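Local atomic coordinates of AOC_like domain-containing protein (Frankia sp. Cc1.17, PDB entry 7DVI), a protein that acts as a Diels-Alderase, AbnU, giving exo-selective intermolecular cycloadditions on non-natural substrates, and is built as an allene-oxide-cyclase-like beta-barrel. Residues 28-33 with 52-57; 82-87 with 103-108. All coordinates share one frame; numbering follows the deposited sequence.

Overall arrangement
Both contacts pair neighbouring antiparallel strands of one closed eight-stranded barrel. Contact 1 joins strand 22-37 to strand 49-57, and contact 2 joins strand 82-92 to the end of strand 95-104 and the short helix that follows. They lie on opposite sides of the chain's centre, their own centres about 18 Å apart. Contact 2 is buried and rests on backbone pairing, a helix cap and small apolar contacts. Contact 1 is only partly buried, with an acidic pair on the inner face and most of its aromatic rings, with Pro31 and Ile33, on the outer one; Tyr52 turns inward. One ethanediol molecule bridges Gln32 of contact 1 and Tyr86 of contact 2, and Tyr52 packs on Tyr86.

Contact 1: 28-33 with 52-57; sequences IWEPQI and YYDELY. With EDO (1,2-ethanediol), chain M; EDO (1,2-ethanediol), chain R.
The first hairpin of the barrel brings segment 28-33 antiparallel to strand 52-57, with Trp29 and Tyr57 facing each other as a hydrogen-bonded pair. Trp29 N gives a nearly straight bond to Tyr57 O (3.0 Å, 164°), and Tyr57 N returns one to Trp29 O. Past Glu30 the pairing thins to one bond per pair: Glu55 N to Pro31 O, the proline giving only its carbonyl, then Ile33 N to Tyr53 O, where the chain turns its corner.

Beside the Trp29-Tyr57 bridge, the two side chains run alongside each other. The six-membered ring of Trp29 turns an edge toward the Tyr57 face in an offset edge-to-face pair, centroids 5.4 Å apart and planes at 63°. Pro31 CD lies over one face of the indole, near its rim, and also meets the edge of the Tyr57 ring. Tyr57 OH donates to Glu55 OE1, modelled very short at 2.5 Å. Farther along, Ile33 CB sits squarely over the Tyr53 ring, 4.0 Å from its centroid, while its CG2 touches Tyr53 CE2.

On the other face, Glu30 reaches out fully extended toward Asp54, the carboxylate planes 65° apart; the 2.4 Å modelled between Glu30 OE2 and Asp54 OD2 is unusually short and should be read with caution. Arg132 forms a salt bridge with the same Glu30 oxygen. Asp54 OD1 accepts Gln32 NE2 through its syn lone pair (3.1 Å), nearly in the amide plane; that nitrogen also donates to an ethanediol. Leu56 and Ile28 share this inner side, CG against CG2, and Ile28 continues onto strand 143-150. With Ile28, Glu30, Gln32, Tyr52, Asp54 and Leu56 inside and Trp29, Pro31, Ile33, Tyr53, Glu55 and Tyr57 outside, this is an antiparallel beta-hairpin in the wall of the allene-oxide-cyclase-like barrel.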
loop_
_atom_site.group_PDB
_atom_site.type_symbol
_atom_site.label_atom_id
_atom_site.label_comp_id
_atom_site.label_asym_id
_atom_site.label_seq_id
_atom_site.Cartn_x
_atom_site.Cartn_y
_atom_site.Cartn_z
ATOM N N ILE A 28 -10.080 6.139 -19.469
ATOM C CA ILE A 28 -11.276 6.563 -18.708
ATOM C C ILE A 28 -11.276 8.084 -18.618
ATOM O O ILE A 28 -10.220 8.690 -18.351
ATOM C CB ILE A 28 -11.343 5.910 -17.319
ATOM C CG1 ILE A 28 -11.488 4.393 -17.439
ATOM C CG2 ILE A 28 -12.437 6.564 -16.489
ATOM C CD1 ILE A 28 -11.155 3.643 -16.179
ATOM N N TRP A 29 -12.459 8.641 -18.799
ATOM C CA TRP A 29 -12.791 10.069 -18.656
ATOM C C TRP A 29 -13.614 10.109 -17.369
ATOM O O TRP A 29 -14.666 9.430 -17.311
ATOM C CB TRP A 29 -13.536 10.561 -19.932
ATOM C CG TRP A 29 -13.953 12.001 -19.944
ATOM C CD1 TRP A 29 -13.160 13.081 -20.222
ATOM C CD2 TRP A 29 -15.275 12.530 -19.702
ATOM N NE1 TRP A 29 -13.888 14.237 -20.122
ATOM C CE2 TRP A 29 -15.186 13.934 -19.810
ATOM C CE3 TRP A 29 -16.522 11.961 -19.419
ATOM C CZ2 TRP A 29 -16.301 14.762 -19.647
ATOM C CZ3 TRP A 29 -17.616 12.776 -19.241
ATOM C CH2 TRP A 29 -17.506 14.161 -19.350
ATOM N N GLU A 30 -13.155 10.858 -16.368
ATOM C CA GLU A 30 -13.706 10.772 -14.986
ATOM C C GLU A 30 -14.079 12.167 -14.497
ATOM O O GLU A 30 -13.264 12.876 -13.885
ATOM C CB GLU A 30 -12.702 10.055 -14.066
ATOM C CG GLU A 30 -13.190 9.942 -12.627
ATOM C CD GLU A 30 -12.314 9.136 -11.665
ATOM O OE1 GLU A 30 -11.490 8.354 -12.158
ATOM O OE2 GLU A 30 -12.420 9.391 -10.405
ATOM N N PRO A 31 -15.321 12.624 -14.773
ATOM C CA PRO A 31 -15.761 13.912 -14.264
ATOM C C PRO A 31 -16.178 13.809 -12.803
ATOM O O PRO A 31 -16.762 12.776 -12.428
ATOM C CB PRO A 31 -16.984 14.236 -15.141
ATOM C CG PRO A 31 -17.535 12.878 -15.506
ATOM C CD PRO A 31 -16.293 12.036 -15.710
ATOM N N GLN A 32 -15.957 14.906 -12.074
ATOM C CA GLN A 32 -16.327 15.031 -10.652
ATOM C C GLN A 32 -17.768 15.513 -10.551
ATOM O O GLN A 32 -18.043 16.555 -11.102
ATOM C CB GLN A 32 -15.348 15.980 -9.976
ATOM C CG GLN A 32 -15.475 15.924 -8.462
ATOM C CD GLN A 32 -14.130 16.058 -7.791
ATOM O OE1 GLN A 32 -13.675 17.172 -7.560
ATOM N NE2 GLN A 32 -13.489 14.927 -7.479
ATOM N N ILE A 33 -18.644 14.793 -9.852
ATOM C CA ILE A 33 -20.069 15.176 -9.694
ATOM C C ILE A 33 -20.232 15.961 -8.395
ATOM O O ILE A 33 -21.028 16.953 -8.342
ATOM C CB ILE A 33 -20.969 13.927 -9.726
ATOM C CG1 ILE A 33 -20.656 13.012 -10.909
ATOM C CG2 ILE A 33 -22.440 14.322 -9.668
ATOM C CD1 ILE A 33 -20.772 13.663 -12.276
ATOM N N TYR A 52 -15.366 12.800 -2.331
ATOM C CA TYR A 52 -15.724 12.982 -3.744
ATOM C C TYR A 52 -16.608 11.840 -4.242
ATOM O O TYR A 52 -16.599 10.699 -3.718
ATOM C CB TYR A 52 -14.469 13.127 -4.578
ATOM C CG TYR A 52 -13.555 11.936 -4.547
ATOM C CD1 TYR A 52 -13.772 10.853 -5.371
ATOM C CD2 TYR A 52 -12.500 11.865 -3.651
ATOM C CE1 TYR A 52 -12.946 9.737 -5.332
ATOM C CE2 TYR A 52 -11.671 10.760 -3.599
ATOM C CZ TYR A 52 -11.915 9.672 -4.420
ATOM O OH TYR A 52 -11.061 8.607 -4.433
ATOM N N TYR A 53 -17.363 12.203 -5.260
ATOM C CA TYR A 53 -18.275 11.341 -6.057
ATOM C C TYR A 53 -18.031 11.698 -7.513
ATOM O O TYR A 53 -18.307 12.872 -7.905
ATOM C CB TYR A 53 -19.702 11.561 -5.554
ATOM C CG TYR A 53 -20.824 11.167 -6.491
ATOM C CD1 TYR A 53 -20.724 10.105 -7.374
ATOM C CD2 TYR A 53 -22.013 11.873 -6.461
ATOM C CE1 TYR A 53 -21.765 9.774 -8.228
ATOM C CE2 TYR A 53 -23.066 11.552 -7.296
ATOM C CZ TYR A 53 -22.939 10.503 -8.184
ATOM O OH TYR A 53 -24.006 10.195 -8.969
ATOM N N ASP A 54 -17.495 10.744 -8.258
ATOM C CA ASP A 54 -17.061 10.889 -9.668
ATOM C C ASP A 54 -17.826 9.874 -10.495
ATOM O O ASP A 54 -18.174 8.828 -9.941
ATOM C CB ASP A 54 -15.593 10.577 -9.889
ATOM C CG ASP A 54 -14.632 11.582 -9.276
ATOM O OD1 ASP A 54 -15.109 12.549 -8.717
ATOM O OD2 ASP A 54 -13.428 11.375 -9.427
ATOM N N GLU A 55 -18.102 10.208 -11.753
ATOM C CA GLU A 55 -18.489 9.199 -12.755
ATOM C C GLU A 55 -17.248 8.778 -13.523
ATOM O O GLU A 55 -16.264 9.541 -13.568
ATOM C CB GLU A 55 -19.542 9.759 -13.705
ATOM C CG GLU A 55 -20.911 9.840 -13.083
ATOM C CD GLU A 55 -21.966 10.437 -14.007
ATOM O OE1 GLU A 55 -21.607 10.999 -15.065
ATOM O OE2 GLU A 55 -23.135 10.303 -13.678
ATOM N N LEU A 56 -17.295 7.579 -14.070
ATOM C CA LEU A 56 -16.276 7.088 -14.996
ATOM C C LEU A 56 -17.002 6.732 -16.295
ATOM O O LEU A 56 -18.048 6.056 -16.221
ATOM C CB LEU A 56 -15.596 5.845 -14.417
ATOM C CG LEU A 56 -14.524 6.105 -13.349
ATOM C CD1 LEU A 56 -15.204 6.478 -12.048
ATOM C CD2 LEU A 56 -13.651 4.876 -13.181
ATOM N N TYR A 57 -16.369 7.088 -17.408
ATOM C CA TYR A 57 -16.775 6.765 -18.789
ATOM C C TYR A 57 -15.612 6.028 -19.436
ATOM O O TYR A 57 -14.440 6.426 -19.248
ATOM C CB TYR A 57 -17.200 8.054 -19.498
ATOM C CG TYR A 57 -18.458 8.658 -18.938
ATOM C CD1 TYR A 57 -18.436 9.445 -17.793
ATOM C CD2 TYR A 57 -19.681 8.450 -19.568
ATOM C CE1 TYR A 57 -19.603 9.955 -17.256
ATOM C CE2 TYR A 57 -20.848 8.965 -19.049
ATOM C CZ TYR A 57 -20.807 9.720 -17.896
ATOM O OH TYR A 57 -21.956 10.263 -17.406
HETATM C C1 EDO M . -17.498 19.477 -8.064
HETATM O O1 EDO M . -17.653 19.153 -9.414
HETATM C C2 EDO M . -18.761 19.922 -7.460
HETATM O O2 EDO M . -18.746 19.839 -6.043
HETATM C C1 EDO R . -8.339 14.896 -5.136
HETATM O O1 EDO R . -7.077 14.353 -5.359
HETATM C C2 EDO R . -9.390 14.151 -5.874
HETATM O O2 EDO R . -10.606 14.883 -6.036
#

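Contact 2: 82-87 with 103-108; sequences VLTYYS and ADFNDV. With EDO (1,2-ethanediol), chain R.
Val82 meets Asp104 and Phe105 where strand 95-104 gives way to helix 105-109. Asp104 holds its CG anti to the backbone N (chi1 -177°), and from there OD1 accepts Val82 N (3.1 Å) and Asn106 N (2.9 Å), the two donors approaching from opposite faces of the carboxylate plane. The second bond caps the helix, so a single oxygen ties the helix start to the neighbouring strand. Val82 O likewise has two donors: Phe105 N arrives almost straight (2.8 Å, 175°), whereas Thr84 OG1 comes from above the carbonyl plane.

Thr84 turns OG1 beside its own backbone N (chi1 -55°), which also sets that oxygen 3.4 Å from Phe105 CB. Val82 CG1 packs alongside the same CB. One residue back from Asp104, Ala103 forms a hydrogen-bonded pair with Thr84, bonded both ways. Tyr86 points toward the other strand and lays CE1 against Ala103 CB (3.7 Å); its OH nears Val108 CG2 (3.9 Å) and is modelled very close to O1 of an ethanediol, probably from the crystallisation liquor, that Gln32 also binds. Tyr71 and Trp134 also meet this ring. Strand 95-104 thus passes into an N-capped helical turn that strand 82-92 flanks, Asp104 being the N-cap residue.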
loop_
_atom_site.group_PDB
_atom_site.type_symbol
_atom_site.label_atom_id
_atom_site.label_comp_id
_atom_site.label_asym_id
_atom_site.label_seq_id
_atom_site.Cartn_x
_atom_site.Cartn_y
_atom_site.Cartn_z
ATOM N N VAL A 82 4.213 15.591 -0.388
ATOM C CA VAL A 82 3.014 15.739 0.473
ATOM C C VAL A 82 2.167 14.445 0.346
ATOM O O VAL A 82 1.401 14.262 -0.598
ATOM C CB VAL A 82 2.250 17.029 0.145
ATOM C CG1 VAL A 82 1.011 17.165 1.021
ATOM C CG2 VAL A 82 3.148 18.283 0.258
ATOM N N LEU A 83 2.352 13.554 1.297
ATOM C CA LEU A 83 1.825 12.184 1.212
ATOM C C LEU A 83 0.385 12.213 1.727
ATOM O O LEU A 83 0.089 12.701 2.851
ATOM C CB LEU A 83 2.747 11.218 1.958
ATOM C CG LEU A 83 3.834 10.556 1.113
ATOM C CD1 LEU A 83 3.280 9.658 0.019
ATOM C CD2 LEU A 83 4.771 11.595 0.502
ATOM N N THR A 84 -0.471 11.755 0.836
ATOM C CA THR A 84 -1.934 11.880 0.878
ATOM C C THR A 84 -2.520 10.458 0.763
ATOM O O THR A 84 -2.143 9.732 -0.188
ATOM C CB THR A 84 -2.370 12.829 -0.252
ATOM O OG1 THR A 84 -1.665 14.066 -0.110
ATOM C CG2 THR A 84 -3.842 13.147 -0.212
ATOM N N TYR A 85 -3.436 10.116 1.663
ATOM C CA TYR A 85 -4.036 8.759 1.717
ATOM C C TYR A 85 -5.445 8.814 1.177
ATOM O O TYR A 85 -6.285 9.505 1.777
ATOM C CB TYR A 85 -3.981 8.167 3.117
ATOM C CG TYR A 85 -4.127 6.661 3.091
ATOM C CD1 TYR A 85 -3.023 5.871 2.844
ATOM C CD2 TYR A 85 -5.375 6.053 3.188
ATOM C CE1 TYR A 85 -3.130 4.495 2.788
ATOM C CE2 TYR A 85 -5.497 4.667 3.149
ATOM C CZ TYR A 85 -4.369 3.896 2.935
ATOM O OH TYR A 85 -4.458 2.536 2.840
ATOM N N TYR A 86 -5.670 8.042 0.107
ATOM C CA TYR A 86 -6.949 7.924 -0.617
ATOM C C TYR A 86 -7.584 6.551 -0.298
ATOM O O TYR A 86 -6.871 5.516 -0.167
ATOM C CB TYR A 86 -6.721 8.003 -2.125
ATOM C CG TYR A 86 -6.389 9.364 -2.642
ATOM C CD1 TYR A 86 -5.088 9.844 -2.575
ATOM C CD2 TYR A 86 -7.359 10.164 -3.239
ATOM C CE1 TYR A 86 -4.769 11.108 -3.036
ATOM C CE2 TYR A 86 -7.028 11.420 -3.752
ATOM C CZ TYR A 86 -5.745 11.904 -3.604
ATOM O OH TYR A 86 -5.414 13.144 -4.071
ATOM N N SER A 87 -8.890 6.564 -0.138
ATOM C CA SER A 87 -9.740 5.361 0.007
ATOM C C SER A 87 -11.020 5.561 -0.791
ATOM O O SER A 87 -11.702 6.602 -0.541
ATOM C CB SER A 87 -10.069 5.114 1.440
ATOM O OG SER A 87 -10.471 3.780 1.610
ATOM N N ALA A 103 -0.639 8.732 -2.516
ATOM C CA ALA A 103 -0.242 9.603 -3.629
ATOM C C ALA A 103 0.509 10.836 -3.054
ATOM O O ALA A 103 0.182 11.337 -1.945
ATOM C CB ALA A 103 -1.474 10.005 -4.398
ATOM N N ASP A 104 1.496 11.276 -3.794
ATOM C CA ASP A 104 2.153 12.593 -3.570
ATOM C C ASP A 104 1.218 13.675 -4.107
ATOM O O ASP A 104 0.962 13.708 -5.334
ATOM C CB ASP A 104 3.534 12.617 -4.220
ATOM C CG ASP A 104 4.318 13.918 -3.967
ATOM O OD1 ASP A 104 3.744 14.899 -3.396
ATOM O OD2 ASP A 104 5.487 13.924 -4.320
ATOM N N PHE A 105 0.687 14.524 -3.244
ATOM C CA PHE A 105 -0.209 15.631 -3.681
ATOM C C PHE A 105 0.474 16.549 -4.721
ATOM O O PHE A 105 -0.241 17.108 -5.590
ATOM C CB PHE A 105 -0.777 16.350 -2.471
ATOM C CG PHE A 105 -2.040 17.108 -2.740
ATOM C CD1 PHE A 105 -3.221 16.441 -3.018
ATOM C CD2 PHE A 105 -2.058 18.492 -2.691
ATOM C CE1 PHE A 105 -4.401 17.136 -3.231
ATOM C CE2 PHE A 105 -3.234 19.187 -2.901
ATOM C CZ PHE A 105 -4.400 18.512 -3.193
ATOM N N ASN A 106 1.800 16.593 -4.742
ATOM C CA ASN A 106 2.577 17.393 -5.725
ATOM C C ASN A 106 2.426 16.747 -7.093
ATOM O O ASN A 106 2.137 17.494 -8.047
ATOM C CB ASN A 106 4.032 17.564 -5.288
ATOM C CG ASN A 106 4.130 18.450 -4.060
ATOM O OD1 ASN A 106 3.301 19.328 -3.873
ATOM N ND2 ASN A 106 5.103 18.200 -3.206
ATOM N N ASP A 107 2.525 15.407 -7.163
ATOM C CA ASP A 107 2.328 14.616 -8.400
ATOM C C ASP A 107 0.909 14.866 -8.895
ATOM O O ASP A 107 0.699 15.123 -10.103
ATOM C CB ASP A 107 2.586 13.130 -8.139
ATOM C CG ASP A 107 4.048 12.758 -8.198
ATOM O OD1 ASP A 107 4.844 13.656 -8.495
ATOM O OD2 ASP A 107 4.365 11.571 -7.992
ATOM N N VAL A 108 -0.051 14.859 -7.974
ATOM C CA VAL A 108 -1.466 15.131 -8.320
ATOM C C VAL A 108 -1.552 16.480 -9.042
ATOM O O VAL A 108 -2.042 16.526 -10.194
ATOM C CB VAL A 108 -2.380 15.102 -7.091
ATOM C CG1 VAL A 108 -3.794 15.513 -7.480
ATOM C CG2 VAL A 108 -2.389 13.728 -6.421
HETATM C C1 EDO R . -8.339 14.896 -5.136
HETATM O O1 EDO R . -7.077 14.353 -5.359
HETATM C C2 EDO R . -9.390 14.151 -5.874
HETATM O O2 EDO R . -10.606 14.883 -6.036
#